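Local structure of lipoprotein signal peptidase (Staphylococcus aureus, 6RYO) at residues A[100-105]-A[118-123]. The protein cleaves signal peptides from prolipoproteins as an aspartic endopeptidase of the bacterial cell membrane, a step of lipoprotein biosynthesis. Numbering follows the deposited sequence.
Sequences IALVYF and VAISLL. With OLC ((2R)-2,3-dihydroxypropyl (9Z)-octadec-9-enoate), chain C.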
loop_
_atom_site.group_PDB
_atom_site.type_symbol
_atom_site.label_atom_id
_atom_site.label_comp_id
_atom_site.label_asym_id
_atom_site.label_seq_id
_atom_site.Cartn_x
_atom_site.Cartn_y
_atom_site.Cartn_z
ATOM N N ILE A 100 -2.112 9.898 10.505
ATOM C CA ILE A 100 -2.648 11.168 10.983
ATOM C C ILE A 100 -2.059 12.329 10.190
ATOM O O ILE A 100 -2.763 13.287 9.852
ATOM C CB ILE A 100 -2.389 11.317 12.493
ATOM C CG1 ILE A 100 -3.015 10.150 13.260
ATOM C CG2 ILE A 100 -2.922 12.641 13.003
ATOM C CD1 ILE A 100 -4.481 9.929 12.956
ATOM N N ALA A 101 -0.763 12.259 9.876
ATOM C CA ALA A 101 -0.118 13.333 9.127
ATOM C C ALA A 101 -0.687 13.451 7.718
ATOM O O ALA A 101 -0.810 14.560 7.185
ATOM C CB ALA A 101 1.394 13.103 9.079
ATOM N N LEU A 102 -1.034 12.321 7.097
ATOM C CA LEU A 102 -1.623 12.354 5.760
ATOM C C LEU A 102 -2.951 13.102 5.764
ATOM O O LEU A 102 -3.214 13.926 4.881
ATOM C CB LEU A 102 -1.805 10.929 5.232
ATOM C CG LEU A 102 -0.563 10.254 4.650
ATOM C CD1 LEU A 102 -0.825 8.778 4.408
ATOM C CD2 LEU A 102 -0.152 10.945 3.357
ATOM N N VAL A 103 -3.807 12.813 6.746
ATOM C CA VAL A 103 -5.071 13.535 6.879
ATOM C C VAL A 103 -4.810 15.023 7.072
ATOM O O VAL A 103 -5.470 15.876 6.465
ATOM C CB VAL A 103 -5.902 12.953 8.036
ATOM C CG1 VAL A 103 -7.167 13.773 8.257
ATOM C CG2 VAL A 103 -6.248 11.502 7.755
ATOM N N TYR A 104 -3.837 15.357 7.925
ATOM C CA TYR A 104 -3.507 16.757 8.162
ATOM C C TYR A 104 -2.886 17.399 6.926
ATOM O O TYR A 104 -3.166 18.562 6.617
ATOM C CB TYR A 104 -2.569 16.868 9.360
ATOM C CG TYR A 104 -2.350 18.283 9.822
ATOM C CD1 TYR A 104 -3.259 18.906 10.665
ATOM C CD2 TYR A 104 -1.233 18.999 9.415
ATOM C CE1 TYR A 104 -3.062 20.200 11.089
ATOM C CE2 TYR A 104 -1.028 20.291 9.833
ATOM C CZ TYR A 104 -1.945 20.886 10.669
ATOM O OH TYR A 104 -1.741 22.175 11.085
ATOM N N PHE A 105 -2.025 16.662 6.219
ATOM C CA PHE A 105 -1.524 17.123 4.926
ATOM C C PHE A 105 -2.680 17.371 3.964
ATOM O O PHE A 105 -2.721 18.393 3.269
ATOM C CB PHE A 105 -0.546 16.087 4.361
ATOM C CG PHE A 105 0.349 16.600 3.257
ATOM C CD1 PHE A 105 0.178 17.862 2.716
ATOM C CD2 PHE A 105 1.365 15.800 2.759
ATOM C CE1 PHE A 105 1.000 18.318 1.704
ATOM C CE2 PHE A 105 2.191 16.249 1.747
ATOM C CZ PHE A 105 2.008 17.511 1.219
ATOM N N VAL A 118 -5.758 12.835 -4.530
ATOM C CA VAL A 118 -5.746 11.454 -5.010
ATOM C C VAL A 118 -4.478 10.747 -4.547
ATOM O O VAL A 118 -4.512 9.589 -4.111
ATOM C CB VAL A 118 -5.885 11.416 -6.544
ATOM C CG1 VAL A 118 -5.612 10.012 -7.075
ATOM C CG2 VAL A 118 -7.271 11.884 -6.964
ATOM N N ALA A 119 -3.337 11.435 -4.646
ATOM C CA ALA A 119 -2.067 10.841 -4.241
ATOM C C ALA A 119 -2.057 10.517 -2.752
ATOM O O ALA A 119 -1.627 9.432 -2.344
ATOM C CB ALA A 119 -0.916 11.781 -4.601
ATOM N N ILE A 120 -2.521 11.457 -1.924
ATOM C CA ILE A 120 -2.604 11.212 -0.486
ATOM C C ILE A 120 -3.521 10.029 -0.200
ATOM O O ILE A 120 -3.238 9.201 0.675
ATOM C CB ILE A 120 -3.071 12.486 0.244
ATOM C CG1 ILE A 120 -2.056 13.615 0.053
ATOM C CG2 ILE A 120 -3.288 12.210 1.722
ATOM C CD1 ILE A 120 -2.484 14.930 0.660
ATOM N N SER A 121 -4.630 9.925 -0.938
ATOM C CA SER A 121 -5.528 8.784 -0.784
ATOM C C SER A 121 -4.816 7.478 -1.108
ATOM O O SER A 121 -4.956 6.483 -0.384
ATOM C CB SER A 121 -6.756 8.962 -1.676
ATOM O OG SER A 121 -7.412 10.184 -1.390
ATOM N N LEU A 122 -4.058 7.457 -2.209
ATOM C CA LEU A 122 -3.282 6.270 -2.551
ATOM C C LEU A 122 -2.265 5.948 -1.465
ATOM O O LEU A 122 -2.029 4.773 -1.151
ATOM C CB LEU A 122 -2.587 6.466 -3.897
ATOM C CG LEU A 122 -3.513 6.562 -5.111
ATOM C CD1 LEU A 122 -2.708 6.713 -6.393
ATOM C CD2 LEU A 122 -4.417 5.339 -5.178
ATOM N N LEU A 123 -1.639 6.978 -0.889
ATOM C CA LEU A 123 -0.740 6.758 0.238
ATOM C C LEU A 123 -1.506 6.288 1.469
ATOM O O LEU A 123 -1.063 5.372 2.172
ATOM C CB LEU A 123 0.037 8.037 0.550
ATOM C CG LEU A 123 0.941 8.617 -0.542
ATOM C CD1 LEU A 123 1.495 9.971 -0.117
ATOM C CD2 LEU A 123 2.069 7.662 -0.862
HETATM C C18 OLC C . -1.528 -4.789 -9.410
HETATM C C10 OLC C . -3.920 2.814 -7.714
HETATM C C9 OLC C . -4.565 3.695 -8.453
HETATM C C17 OLC C . -1.064 -3.466 -8.809
HETATM C C11 OLC C . -4.675 1.668 -7.045
HETATM C C8 OLC C . -6.076 3.585 -8.651
HETATM C C24 OLC C . -10.471 13.614 -13.466
HETATM C C16 OLC C . -1.690 -2.322 -9.600
HETATM C C12 OLC C . -3.690 0.568 -6.658
HETATM C C7 OLC C . -6.498 4.372 -9.891
HETATM C C15 OLC C . -3.160 -2.204 -9.208
HETATM C C13 OLC C . -3.144 -0.073 -7.931
HETATM C C6 OLC C . -6.335 5.871 -9.646
HETATM C C14 OLC C . -3.262 -1.590 -7.816
HETATM C C5 OLC C . -7.667 6.475 -9.206
HETATM C C4 OLC C . -8.419 7.023 -10.418
HETATM C C3 OLC C . -8.463 8.548 -10.341
HETATM C C2 OLC C . -9.893 9.032 -10.577
HETATM C C21 OLC C . -10.952 11.418 -12.387
HETATM C C1 OLC C . -9.937 10.555 -10.468
HETATM C C22 OLC C . -11.537 12.776 -12.763
HETATM O O19 OLC C . -9.054 11.136 -9.934
HETATM O O25 OLC C . -10.843 14.963 -13.418
HETATM O O23 OLC C . -12.635 12.595 -13.613
HETATM O O20 OLC C . -11.019 11.266 -11.000
#
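L102 packs against both I120 and L123, and with F105 these residues form a contact between neighbouring antiparallel membrane helices whose side-chain pairs are all apolar. CD2 of L102 reaches both partners: it lies 3.8 Å from CG2 of I120, the two side chains lying alongside and pointing opposite ways, and 4.0 Å from CD1 of L123. L102 CD1 touches L123 alone, at CB and, 3.9 Å away, at the backbone L123 C; the two leucine side chains run roughly perpendicular. I120 in turn spreads its two arms along the other helix. Its CG2, anti to the backbone N, faces the main-chain O of L102 at 3.6 Å, while I120 CD1, at the end of an extended chain (chi2 176°), sits over one face of the F105 ring, displaced toward the rim and 4.2 Å from F105 CG. Beyond the pair, A119 and L122 touch helix 158-174, and V118 and L122 touch helix 31-55; L122 CD2 also meets the monoolein acyl chain, 3.6 Å from its C10, while V118 CG2 lies against the ester carbonyl oxygen. Helix 114-137 is thus packed between helices and lipid. The axes of segments 100-105 and 118-123 come within 10.1 Å, and apart from the methyl-to-carbonyl approach their seam rests on dispersion and shape, as befits a hydrocarbon environment.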